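Local coordinates for protein 6-phosphogluconate dehydrogenase NAD-binding (Dyadobacter fermentans, PDB 4GBJ) that probably acts as an NAD(P)-dependent oxidoreductase of the 6-phosphogluconate and 3-hydroxyisobutyrate dehydrogenase kind, with a Rossmann-type dinucleotide-binding domain, at residues B[7-12]-B[57-62]; B[85-90]-B[114-119]. One frame throughout, in Å; residues are numbered along the deposited sequence.

Interaction 1 of 2, residues B[7-12]-B[57-62]; sequences KIAFLG and DAITPG
The flat group here is the A58-I59 peptide: A9 sets its methyl over one face, displaced toward the carbonyl, with A9 CB 3.3 Å from A58 O. Beyond that oxygen, slightly to the other side of the peptide plane, sits a water that donates to A58 O at 2.8 Å and to K7 O at 2.9 Å. It is the polar link between the segments, which have no direct hydrogen bond. T60 OG1 also faces this water, but the separation is too short to trust.

The rest is aliphatic. The A9 and A58 CB atoms stand 4.1 Å apart. L11 brings in its two methyls separately: CD2 meets A58 CB at 4.1 Å, while CD1 faces I59 CD1 more loosely at 4.4 Å. I59 reaches this spot by bending at its second torsion (chi2 -64°), which carries CD1 back to 4.1 Å from A9 CB.

A9 and L11 belong to strand 8-11, lying between the parallel strands 31-34 and 64-67, and G12 opens what looks like the GxGxxG turn of a Rossmann fold. V65 backs A9, L11 and I59, and V32 meets A58. Residues 57-62 thus cross one side of the sheet before strand 64-67, while F10 packs on helix 17-26.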
loop_
_atom_site.group_PDB
_atom_site.type_symbol
_atom_site.label_atom_id
_atom_site.label_comp_id
_atom_site.label_asym_id
_atom_site.label_seq_id
_atom_site.Cartn_x
_atom_site.Cartn_y
_atom_site.Cartn_z
ATOM N N LYS B 7 12.703 15.468 -37.047
ATOM C CA LYS B 7 12.828 14.010 -37.060
ATOM C C LYS B 7 11.713 13.374 -36.206
ATOM O O LYS B 7 10.830 12.733 -36.782
ATOM C CB LYS B 7 14.220 13.580 -36.554
ATOM C CG LYS B 7 14.411 12.092 -36.283
ATOM C CD LYS B 7 15.406 11.884 -35.138
ATOM C CE LYS B 7 15.891 10.459 -35.041
ATOM N NZ LYS B 7 17.020 10.195 -35.983
ATOM N N ILE B 8 11.789 13.490 -34.851
ATOM C CA ILE B 8 10.792 12.881 -33.948
ATOM C C ILE B 8 9.611 13.835 -33.758
ATOM O O ILE B 8 9.818 14.986 -33.345
ATOM C CB ILE B 8 11.430 12.475 -32.569
ATOM C CG1 ILE B 8 12.349 11.245 -32.739
ATOM C CG2 ILE B 8 10.332 12.122 -31.507
ATOM C CD1 ILE B 8 13.255 11.027 -31.601
ATOM N N ALA B 9 8.375 13.387 -34.054
ATOM C CA ALA B 9 7.209 14.255 -33.781
ATOM C C ALA B 9 6.785 14.075 -32.317
ATOM O O ALA B 9 6.845 12.974 -31.791
ATOM C CB ALA B 9 6.051 13.947 -34.714
ATOM N N PHE B 10 6.395 15.149 -31.663
ATOM C CA PHE B 10 6.008 15.136 -30.263
ATOM C C PHE B 10 4.737 15.929 -30.105
ATOM O O PHE B 10 4.750 17.153 -30.187
ATOM C CB PHE B 10 7.133 15.713 -29.386
ATOM C CG PHE B 10 7.100 15.182 -27.982
ATOM C CD1 PHE B 10 7.970 14.180 -27.584
ATOM C CD2 PHE B 10 6.193 15.676 -27.059
ATOM C CE1 PHE B 10 7.944 13.692 -26.278
ATOM C CE2 PHE B 10 6.161 15.180 -25.752
ATOM C CZ PHE B 10 7.042 14.199 -25.365
ATOM N N LEU B 11 3.645 15.238 -29.856
ATOM C CA LEU B 11 2.317 15.830 -29.763
ATOM C C LEU B 11 1.787 15.836 -28.321
ATOM O O LEU B 11 1.614 14.781 -27.735
ATOM C CB LEU B 11 1.380 15.038 -30.670
ATOM C CG LEU B 11 1.850 14.831 -32.120
ATOM C CD1 LEU B 11 0.833 14.030 -32.899
ATOM C CD2 LEU B 11 2.051 16.147 -32.824
ATOM N N GLY B 12 1.519 17.021 -27.775
ATOM C CA GLY B 12 1.003 17.173 -26.421
ATOM C C GLY B 12 2.127 17.537 -25.477
ATOM O O GLY B 12 2.981 16.697 -25.190
ATOM N N ASP B 57 1.278 18.203 -39.811
ATOM C CA ASP B 57 2.488 18.809 -40.372
ATOM C C ASP B 57 3.750 18.353 -39.625
ATOM O O ASP B 57 4.847 18.504 -40.147
ATOM C CB ASP B 57 2.386 20.341 -40.319
ATOM C CG ASP B 57 1.223 20.963 -41.090
ATOM O OD1 ASP B 57 0.780 20.356 -42.108
ATOM O OD2 ASP B 57 0.805 22.097 -40.726
ATOM N N ALA B 58 3.596 17.806 -38.407
ATOM C CA ALA B 58 4.682 17.309 -37.558
ATOM C C ALA B 58 5.101 15.866 -37.940
ATOM O O ALA B 58 6.222 15.455 -37.637
ATOM C CB ALA B 58 4.221 17.325 -36.101
ATOM N N ILE B 59 4.197 15.113 -38.590
ATOM C CA ILE B 59 4.395 13.692 -38.909
ATOM C C ILE B 59 5.249 13.476 -40.137
ATOM O O ILE B 59 5.039 14.118 -41.147
ATOM C CB ILE B 59 3.026 12.959 -39.100
ATOM C CG1 ILE B 59 2.130 13.138 -37.863
ATOM C CG2 ILE B 59 3.242 11.470 -39.373
ATOM C CD1 ILE B 59 2.658 12.529 -36.617
ATOM N N THR B 60 6.189 12.531 -40.040
ATOM C CA THR B 60 7.049 12.103 -41.133
ATOM C C THR B 60 6.667 10.668 -41.502
ATOM O O THR B 60 6.764 9.803 -40.629
ATOM C CB THR B 60 8.547 12.161 -40.715
ATOM O OG1 THR B 60 8.909 13.506 -40.423
ATOM C CG2 THR B 60 9.485 11.645 -41.815
ATOM N N PRO B 61 6.329 10.366 -42.772
ATOM C CA PRO B 61 6.083 8.960 -43.159
ATOM C C PRO B 61 7.226 8.044 -42.698
ATOM O O PRO B 61 8.379 8.406 -42.872
ATOM C CB PRO B 61 6.027 9.039 -44.690
ATOM C CG PRO B 61 5.540 10.388 -44.951
ATOM C CD PRO B 61 6.155 11.263 -43.929
ATOM N N GLY B 62 6.915 6.969 -41.986
ATOM C CA GLY B 62 7.943 6.051 -41.508
ATOM C C GLY B 62 8.756 6.518 -40.307
ATOM O O GLY B 62 9.616 5.774 -39.846
HETATM O O HOH W 1 8.683 14.217 -38.114
#

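Interaction 2 of 2, residues B[85-90]-B[114-119]; sequences EKLGKD and YGAHYV
Aromatic contact comes first: E85 lays its aliphatic stem over one face of the Y114 ring. E85 CB sits 3.8 Å from the centroid of the Y114 ring, only 9° off the normal, a clear CH-pi contact. With CG anti to the backbone N (chi1 175°) and the chain extended beyond it, the stem runs outward across the CD1-CE1 side, E85 CG coming 3.8 Å from Y114 CD1. On the inner side, E85 CA lies 3.6 Å from Y114 CG, so the backbone of the helix also presses on this face. A serine in place of Y114 would probably leave the CB and CG of E85 without the flat surface they rest on and set its carboxylate free to swing.

Of the backbone contacts, D90 N donates to G115 O at 2.8 Å with a 151° angle at the hydrogen, approaching from well above the carbonyl plane. K89 CA adds a CA-H...O contact to the same oxygen, G115 O, at 3.5 Å. Both segments leave a helix here and head for neighbouring parallel strands of the Rossmann-type sheet, 92-95 and 117-124. G88, with positive phi, follows helix 81-87, and G115 is the C-prime residue of the Schellman motif ending helix 101-113. A CB on G115 would sit tight against K89 CA, and its positive phi also favours glycine.

Apolar packing is slight: L87 CD2 touches A116 CB at 4.2 Å, and H111 of helix 101-113 borders both residues. The A116 methyl is pressed more tightly against a carbonyl, its CB 3.1 Å from G88 O. Among charges, K89 NZ and D90 OD1, both within residues 85-90, form a long salt bridge of 4.0 Å at the surface.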
loop_
_atom_site.group_PDB
_atom_site.type_symbol
_atom_site.label_atom_id
_atom_site.label_comp_id
_atom_site.label_asym_id
_atom_site.label_seq_id
_atom_site.Cartn_x
_atom_site.Cartn_y
_atom_site.Cartn_z
ATOM N N GLU B 85 -2.432 7.501 -41.486
ATOM C CA GLU B 85 -2.051 7.190 -42.859
ATOM C C GLU B 85 -0.782 7.959 -43.257
ATOM O O GLU B 85 0.087 7.384 -43.928
ATOM C CB GLU B 85 -3.181 7.519 -43.813
ATOM C CG GLU B 85 -2.752 7.307 -45.251
ATOM C CD GLU B 85 -3.849 7.339 -46.296
ATOM O OE1 GLU B 85 -4.869 8.039 -46.100
ATOM O OE2 GLU B 85 -3.647 6.697 -47.347
ATOM N N LYS B 86 -0.646 9.231 -42.825
ATOM C CA LYS B 86 0.579 9.956 -43.143
ATOM C C LYS B 86 1.757 9.288 -42.413
ATOM O O LYS B 86 2.762 9.043 -43.034
ATOM C CB LYS B 86 0.469 11.419 -42.787
ATOM C CG LYS B 86 1.621 12.224 -43.341
ATOM C CD LYS B 86 1.419 13.666 -43.073
ATOM C CE LYS B 86 2.550 14.487 -43.608
ATOM N NZ LYS B 86 2.384 15.909 -43.238
ATOM N N LEU B 87 1.609 8.941 -41.131
ATOM C CA LEU B 87 2.642 8.189 -40.356
ATOM C C LEU B 87 3.095 6.933 -41.151
ATOM O O LEU B 87 4.280 6.655 -41.233
ATOM C CB LEU B 87 2.091 7.794 -38.987
ATOM C CG LEU B 87 3.051 7.067 -38.069
ATOM C CD1 LEU B 87 4.332 7.878 -37.842
ATOM C CD2 LEU B 87 2.375 6.725 -36.770
ATOM N N GLY B 88 2.136 6.222 -41.727
ATOM C CA GLY B 88 2.348 5.184 -42.732
ATOM C C GLY B 88 3.283 4.037 -42.418
ATOM O O GLY B 88 3.535 3.721 -41.257
ATOM N N LYS B 89 3.793 3.404 -43.483
ATOM C CA LYS B 89 4.624 2.202 -43.418
ATOM C C LYS B 89 5.864 2.390 -42.564
ATOM O O LYS B 89 6.614 3.336 -42.763
ATOM C CB LYS B 89 5.047 1.741 -44.811
ATOM C CG LYS B 89 5.643 0.338 -44.802
ATOM C CD LYS B 89 6.090 -0.123 -46.179
ATOM C CE LYS B 89 7.204 -1.146 -46.125
ATOM N NZ LYS B 89 6.784 -2.409 -45.460
ATOM N N ASP B 90 6.050 1.476 -41.595
ATOM C CA ASP B 90 7.168 1.444 -40.649
ATOM C C ASP B 90 7.150 2.630 -39.647
ATOM O O ASP B 90 8.065 2.730 -38.838
ATOM C CB ASP B 90 8.534 1.381 -41.384
ATOM C CG ASP B 90 8.657 0.195 -42.317
ATOM O OD1 ASP B 90 8.069 -0.865 -42.004
ATOM O OD2 ASP B 90 9.387 0.311 -43.350
ATOM N N TYR B 114 -2.260 0.899 -42.221
ATOM C CA TYR B 114 -1.287 1.671 -43.012
ATOM C C TYR B 114 0.166 1.193 -42.833
ATOM O O TYR B 114 1.075 1.884 -43.277
ATOM C CB TYR B 114 -1.408 3.143 -42.585
ATOM C CG TYR B 114 -2.813 3.634 -42.843
ATOM C CD1 TYR B 114 -3.308 3.724 -44.141
ATOM C CD2 TYR B 114 -3.693 3.869 -41.796
ATOM C CE1 TYR B 114 -4.643 4.011 -44.386
ATOM C CE2 TYR B 114 -5.003 4.268 -42.031
ATOM C CZ TYR B 114 -5.485 4.311 -43.331
ATOM O OH TYR B 114 -6.781 4.660 -43.610
ATOM N N GLY B 115 0.386 0.036 -42.210
ATOM C CA GLY B 115 1.739 -0.484 -42.004
ATOM C C GLY B 115 2.509 0.219 -40.889
ATOM O O GLY B 115 3.726 0.060 -40.795
ATOM N N ALA B 116 1.821 0.996 -40.038
ATOM C CA ALA B 116 2.427 1.704 -38.904
ATOM C C ALA B 116 2.258 0.861 -37.633
ATOM O O ALA B 116 1.467 -0.086 -37.623
ATOM C CB ALA B 116 1.778 3.073 -38.728
ATOM N N HIS B 117 2.955 1.217 -36.555
ATOM C CA HIS B 117 2.886 0.454 -35.314
ATOM C C HIS B 117 2.552 1.354 -34.141
ATOM O O HIS B 117 3.206 2.369 -33.919
ATOM C CB HIS B 117 4.212 -0.274 -35.028
ATOM C CG HIS B 117 4.746 -1.070 -36.177
ATOM N ND1 HIS B 117 4.223 -2.293 -36.488
ATOM C CD2 HIS B 117 5.790 -0.815 -37.005
ATOM C CE1 HIS B 117 4.933 -2.750 -37.507
ATOM N NE2 HIS B 117 5.847 -1.863 -37.893
ATOM N N TYR B 118 1.572 0.933 -33.358
ATOM C CA TYR B 118 1.187 1.604 -32.144
ATOM C C TYR B 118 1.860 0.940 -30.966
ATOM O O TYR B 118 1.745 -0.264 -30.807
ATOM C CB TYR B 118 -0.320 1.546 -31.983
ATOM C CG TYR B 118 -0.821 2.232 -30.737
ATOM C CD1 TYR B 118 -1.299 3.535 -30.784
ATOM C CD2 TYR B 118 -0.931 1.540 -29.533
ATOM C CE1 TYR B 118 -1.910 4.116 -29.687
ATOM C CE2 TYR B 118 -1.441 2.158 -28.393
ATOM C CZ TYR B 118 -1.937 3.444 -28.479
ATOM O OH TYR B 118 -2.452 4.078 -27.382
ATOM N N VAL B 119 2.576 1.708 -30.169
ATOM C CA VAL B 119 3.196 1.195 -28.928
ATOM C C VAL B 119 2.524 1.846 -27.729
ATOM O O VAL B 119 2.583 3.064 -27.605
ATOM C CB VAL B 119 4.704 1.443 -28.918
ATOM C CG1 VAL B 119 5.306 1.124 -27.548
ATOM C CG2 VAL B 119 5.372 0.595 -29.994
#

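Interaction 1 is the more buried, an aliphatic patch with one water tying backbone oxygens of the two segments together; interaction 2 lies nearer the surface and relies on one backbone hydrogen bond, CA-H...O contacts and a ring face. Both serve the same sheet: the first works from strand 8-11, the second from the turns leading into strands 92-95 and 117-124. They also meet directly. G62 N probably donates to L87 O (2.8 Å), and I59 CG2 packs on L87 CA at 3.5 Å, so the loop before strand 64-67 lies against the end of helix 81-87. Along the chain, both segments of interaction 1 precede those of interaction 2.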